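Local coordinates for PfkB (PDB 4DU5), which is a pfkB-family carbohydrate kinase that probably transfers a phosphate group from ATP to a sugar or related substrate, at residues K306-R314 against L325-A333. Numbering follows the deposited sequence.
Sequences KRGAWIGAR and LPTRAELNA
W310 reaches from helix 306-314 to P326 and L331 with the six-membered half of its indole. CG stands anti to the backbone N, carrying the ring to the second segment. W310 CZ3 lies 3.6 Å from L331 CD2 and 4.1 Å from P326 CG. Both the leucine methyl and the proline carbon come to the ring obliquely. I311 packs on the same proline, its CG2 3.7 Å from P326 CD. With an alanine at W310 the ring is gone, which is likely to leave a gap beside L331 CD2 and P326 CG and free the leucine branch to turn.

Arginines flank this apolar patch. The R314 chain is extended from CG to NE and runs past P326 in the opposite direction, with P326 CB over one face of its guanidinium. R314 NH2 and E330 OE1 form a long salt bridge of 3.7 Å, their planes 74° apart. R307 bends at chi3, and L331 CD1 lies over one face of its guanidinium. Over that face also comes R328 NH2, 3.3 Å from R307 NH2, with the two planes 89° apart. D297 forms salt bridges with both arginines and probably offsets their like charges; S293 bonds to R307 NH1.

Helix 328-332 crosses helix 306-314 at 106°, with the short axes 12.1 Å apart. The contact joins the C-terminal end of the chain to helix 301-316 in the α/β domain, consistent with the ribokinase-like fold of pfkB kinases. Helix 283-296 borders it through A294 and V289, R70 and L71 bond to the C-terminal segment, and F272, just after strand 265-269, meets W310 edge-to-face.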
ATOM      1  N   LYS A 306     -13.461   4.877 -36.863  1.00 21.01           N
ATOM      2  CA  LYS A 306     -14.820   4.870 -36.349  1.00 21.93           C
ATOM      3  C   LYS A 306     -14.978   3.780 -35.312  1.00 21.51           C
ATOM      4  O   LYS A 306     -15.639   4.002 -34.289  1.00 19.95           O
ATOM      5  CB  LYS A 306     -15.909   4.825 -37.429  1.00 22.68           C
ATOM      6  CG  LYS A 306     -16.168   3.479 -38.051  1.00 25.56           C
ATOM      7  CD  LYS A 306     -17.637   3.150 -38.117  1.00 28.23           C
ATOM      8  CE  LYS A 306     -18.445   4.320 -38.619  1.00 31.45           C
ATOM      9  NZ  LYS A 306     -19.796   3.808 -39.033  1.00 35.78           N
ATOM     10  N   ARG A 307     -14.332   2.631 -35.535  1.00 21.89           N
ATOM     11  CA  ARG A 307     -14.297   1.642 -34.446  1.00 22.72           C
ATOM     12  C   ARG A 307     -13.696   2.287 -33.180  1.00 23.54           C
ATOM     13  O   ARG A 307     -14.348   2.334 -32.128  1.00 23.65           O
ATOM     14  CB  ARG A 307     -13.566   0.354 -34.803  1.00 22.31           C
ATOM     15  CG  ARG A 307     -13.653  -0.666 -33.656  1.00 22.39           C
ATOM     16  CD  ARG A 307     -12.779  -1.842 -33.852  1.00 21.92           C
ATOM     17  NE  ARG A 307     -13.174  -2.614 -35.020  1.00 25.73           N
ATOM     18  CZ  ARG A 307     -12.485  -3.646 -35.513  1.00 27.71           C
ATOM     19  NH1 ARG A 307     -11.337  -4.023 -34.969  1.00 29.18           N
ATOM     20  NH2 ARG A 307     -12.938  -4.307 -36.558  1.00 26.94           N
ATOM     21  N   GLY A 308     -12.475   2.809 -33.305  1.00 24.10           N
ATOM     22  CA  GLY A 308     -11.854   3.581 -32.244  1.00 25.03           C
ATOM     23  C   GLY A 308     -12.860   4.500 -31.601  1.00 26.00           C
ATOM     24  O   GLY A 308     -13.054   4.480 -30.365  1.00 25.98           O
ATOM     25  N   ALA A 309     -13.522   5.288 -32.444  1.00 26.76           N
ATOM     26  CA  ALA A 309     -14.491   6.260 -31.963  1.00 27.56           C
ATOM     27  C   ALA A 309     -15.691   5.608 -31.265  1.00 27.97           C
ATOM     28  O   ALA A 309     -16.086   6.073 -30.205  1.00 28.33           O
ATOM     29  CB  ALA A 309     -14.932   7.234 -33.094  1.00 27.57           C
ATOM     30  N   TRP A 310     -16.258   4.524 -31.815  1.00 28.79           N
ATOM     31  CA  TRP A 310     -17.368   3.833 -31.111  1.00 29.09           C
ATOM     32  C   TRP A 310     -16.941   3.370 -29.711  1.00 29.55           C
ATOM     33  O   TRP A 310     -17.597   3.694 -28.736  1.00 29.56           O
ATOM     34  CB  TRP A 310     -17.994   2.675 -31.929  1.00 28.92           C
ATOM     35  CG  TRP A 310     -19.144   1.981 -31.216  1.00 28.95           C
ATOM     36  CD1 TRP A 310     -20.399   2.508 -30.940  1.00 30.28           C
ATOM     37  CD2 TRP A 310     -19.138   0.663 -30.647  1.00 28.78           C
ATOM     38  NE1 TRP A 310     -21.161   1.589 -30.238  1.00 29.56           N
ATOM     39  CE2 TRP A 310     -20.415   0.454 -30.043  1.00 28.24           C
ATOM     40  CE3 TRP A 310     -18.179  -0.364 -30.583  1.00 28.83           C
ATOM     41  CZ2 TRP A 310     -20.758  -0.742 -29.406  1.00 26.62           C
ATOM     42  CZ3 TRP A 310     -18.528  -1.567 -29.938  1.00 28.83           C
ATOM     43  CH2 TRP A 310     -19.811  -1.740 -29.361  1.00 26.81           C
ATOM     44  N   ILE A 311     -15.826   2.649 -29.617  1.00 30.32           N
ATOM     45  CA  ILE A 311     -15.360   2.138 -28.329  1.00 31.06           C
ATOM     46  C   ILE A 311     -15.072   3.265 -27.337  1.00 32.44           C
ATOM     47  O   ILE A 311     -15.408   3.140 -26.141  1.00 33.00           O
ATOM     48  CB  ILE A 311     -14.132   1.225 -28.458  1.00 30.52           C
ATOM     49  CG1 ILE A 311     -14.371   0.171 -29.542  1.00 29.60           C
ATOM     50  CG2 ILE A 311     -13.872   0.567 -27.154  1.00 29.86           C
ATOM     51  CD1 ILE A 311     -13.299  -0.892 -29.662  1.00 26.69           C
ATOM     52  N   GLY A 312     -14.470   4.354 -27.820  1.00 33.31           N
ATOM     53  CA  GLY A 312     -14.202   5.526 -26.965  1.00 35.04           C
ATOM     54  C   GLY A 312     -15.455   6.076 -26.309  1.00 36.16           C
ATOM     55  O   GLY A 312     -15.514   6.251 -25.093  1.00 36.35           O
ATOM     56  N   ALA A 313     -16.472   6.320 -27.121  1.00 37.45           N
ATOM     57  CA  ALA A 313     -17.768   6.787 -26.636  1.00 39.05           C
ATOM     58  C   ALA A 313     -18.488   5.770 -25.719  1.00 40.12           C
ATOM     59  O   ALA A 313     -19.170   6.143 -24.748  1.00 39.82           O
ATOM     60  CB  ALA A 313     -18.648   7.184 -27.817  1.00 39.00           C
ATOM     61  N   ARG A 314     -18.330   4.488 -26.028  1.00 41.57           N
ATOM     62  CA  ARG A 314     -18.822   3.451 -25.145  1.00 43.67           C
ATOM     63  C   ARG A 314     -18.134   3.549 -23.769  1.00 45.05           C
ATOM     64  O   ARG A 314     -18.785   3.486 -22.727  1.00 45.22           O
ATOM     65  CB  ARG A 314     -18.646   2.063 -25.767  1.00 43.48           C
ATOM     66  CG  ARG A 314     -18.904   0.932 -24.784  1.00 43.73           C
ATOM     67  CD  ARG A 314     -19.410  -0.371 -25.398  1.00 42.63           C
ATOM     68  NE  ARG A 314     -19.213  -1.418 -24.400  1.00 45.00           N
ATOM     69  CZ  ARG A 314     -20.000  -2.472 -24.184  1.00 47.59           C
ATOM     70  NH1 ARG A 314     -21.110  -2.688 -24.909  1.00 48.38           N
ATOM     71  NH2 ARG A 314     -19.660  -3.319 -23.218  1.00 46.64           N
ATOM     72  N   LEU A 325     -14.946  -2.510 -21.710  1.00 39.46           N
ATOM     73  CA  LEU A 325     -14.370  -2.586 -23.043  1.00 38.95           C
ATOM     74  C   LEU A 325     -15.063  -3.776 -23.665  1.00 38.72           C
ATOM     75  O   LEU A 325     -15.203  -4.806 -22.993  1.00 39.02           O
ATOM     76  CB  LEU A 325     -12.837  -2.723 -23.014  1.00 38.72           C
ATOM     77  CG  LEU A 325     -12.024  -1.484 -23.421  1.00 37.76           C
ATOM     78  CD1 LEU A 325     -12.544  -0.181 -22.832  1.00 36.61           C
ATOM     79  CD2 LEU A 325     -10.602  -1.676 -23.036  1.00 36.94           C
ATOM     80  N   PRO A 326     -15.552  -3.633 -24.914  1.00 38.24           N
ATOM     81  CA  PRO A 326     -16.440  -4.624 -25.550  1.00 38.05           C
ATOM     82  C   PRO A 326     -15.834  -5.983 -25.930  1.00 37.93           C
ATOM     83  O   PRO A 326     -14.666  -6.072 -26.286  1.00 37.48           O
ATOM     84  CB  PRO A 326     -16.911  -3.909 -26.821  1.00 37.81           C
ATOM     85  CG  PRO A 326     -15.907  -2.847 -27.075  1.00 37.30           C
ATOM     86  CD  PRO A 326     -15.435  -2.412 -25.729  1.00 38.21           C
ATOM     87  N   THR A 327     -16.657  -7.027 -25.840  1.00 38.23           N
ATOM     88  CA  THR A 327     -16.386  -8.290 -26.522  1.00 38.32           C
ATOM     89  C   THR A 327     -16.574  -8.072 -28.022  1.00 38.32           C
ATOM     90  O   THR A 327     -17.286  -7.158 -28.440  1.00 38.58           O
ATOM     91  CB  THR A 327     -17.346  -9.404 -26.055  1.00 38.40           C
ATOM     92  OG1 THR A 327     -17.307  -9.500 -24.634  1.00 35.59           O
ATOM     93  CG2 THR A 327     -16.937 -10.776 -26.629  1.00 40.60           C
ATOM     94  N   ARG A 328     -15.902  -8.894 -28.822  1.00 38.16           N
ATOM     95  CA  ARG A 328     -16.174  -9.005 -30.244  1.00 38.42           C
ATOM     96  C   ARG A 328     -17.670  -8.997 -30.486  1.00 38.86           C
ATOM     97  O   ARG A 328     -18.166  -8.350 -31.406  1.00 39.02           O
ATOM     98  CB  ARG A 328     -15.626 -10.313 -30.779  1.00 38.04           C
ATOM     99  CG  ARG A 328     -15.460 -10.286 -32.240  1.00 38.19           C
ATOM    100  CD  ARG A 328     -14.068  -9.820 -32.580  1.00 39.49           C
ATOM    101  NE  ARG A 328     -14.113  -8.727 -33.543  1.00 38.91           N
ATOM    102  CZ  ARG A 328     -13.053  -8.148 -34.105  1.00 38.21           C
ATOM    103  NH1 ARG A 328     -11.813  -8.546 -33.812  1.00 35.81           N
ATOM    104  NH2 ARG A 328     -13.245  -7.157 -34.980  1.00 38.05           N
ATOM    105  N   ALA A 329     -18.387  -9.729 -29.642  1.00 39.34           N
ATOM    106  CA  ALA A 329     -19.814  -9.873 -29.791  1.00 39.18           C
ATOM    107  C   ALA A 329     -20.526  -8.533 -29.650  1.00 39.05           C
ATOM    108  O   ALA A 329     -21.231  -8.130 -30.576  1.00 40.08           O
ATOM    109  CB  ALA A 329     -20.343 -10.890 -28.825  1.00 39.38           C
ATOM    110  N   GLU A 330     -20.327  -7.827 -28.533  1.00 38.63           N
ATOM    111  CA  GLU A 330     -20.937  -6.483 -28.363  1.00 38.10           C
ATOM    112  C   GLU A 330     -20.551  -5.560 -29.500  1.00 37.56           C
ATOM    113  O   GLU A 330     -21.250  -4.600 -29.792  1.00 37.97           O
ATOM    114  CB  GLU A 330     -20.545  -5.824 -27.041  1.00 37.68           C
ATOM    115  CG  GLU A 330     -21.278  -6.381 -25.856  1.00 39.00           C
ATOM    116  CD  GLU A 330     -20.334  -6.940 -24.803  1.00 41.23           C
ATOM    117  OE1 GLU A 330     -20.681  -6.850 -23.602  1.00 39.40           O
ATOM    118  OE2 GLU A 330     -19.251  -7.464 -25.186  1.00 41.22           O
ATOM    119  N   LEU A 331     -19.420  -5.857 -30.118  1.00 36.75           N
ATOM    120  CA  LEU A 331     -18.896  -5.034 -31.156  1.00 36.83           C
ATOM    121  C   LEU A 331     -19.716  -5.347 -32.402  1.00 37.42           C
ATOM    122  O   LEU A 331     -20.203  -4.441 -33.079  1.00 37.60           O
ATOM    123  CB  LEU A 331     -17.418  -5.362 -31.367  1.00 35.95           C
ATOM    124  CG  LEU A 331     -16.517  -4.451 -32.174  1.00 34.83           C
ATOM    125  CD1 LEU A 331     -15.827  -5.288 -33.192  1.00 32.82           C
ATOM    126  CD2 LEU A 331     -17.239  -3.285 -32.859  1.00 33.98           C
ATOM    127  N   ASN A 332     -19.890  -6.631 -32.690  1.00 38.11           N
ATOM    128  CA  ASN A 332     -20.628  -7.044 -33.877  1.00 38.53           C
ATOM    129  C   ASN A 332     -22.080  -6.523 -33.940  1.00 39.15           C
ATOM    130  O   ASN A 332     -22.608  -6.302 -35.026  1.00 39.43           O
ATOM    131  CB  ASN A 332     -20.536  -8.543 -34.069  1.00 38.06           C
ATOM    132  CG  ASN A 332     -19.156  -8.984 -34.492  1.00 37.10           C
ATOM    133  OD1 ASN A 332     -18.518  -8.365 -35.332  1.00 36.86           O
ATOM    134  ND2 ASN A 332     -18.689 -10.064 -33.908  1.00 37.13           N
ATOM    135  N   ALA A 333     -22.695  -6.257 -32.795  1.00 39.47           N
ATOM    136  CA  ALA A 333     -23.854  -5.354 -32.781  1.00 40.58           C
ATOM    137  C   ALA A 333     -23.534  -3.883 -33.213  1.00 40.89           C
ATOM    138  O   ALA A 333     -23.336  -3.012 -32.358  1.00 40.94           O
ATOM    139  CB  ALA A 333     -24.548  -5.390 -31.406  1.00 40.91           C
TER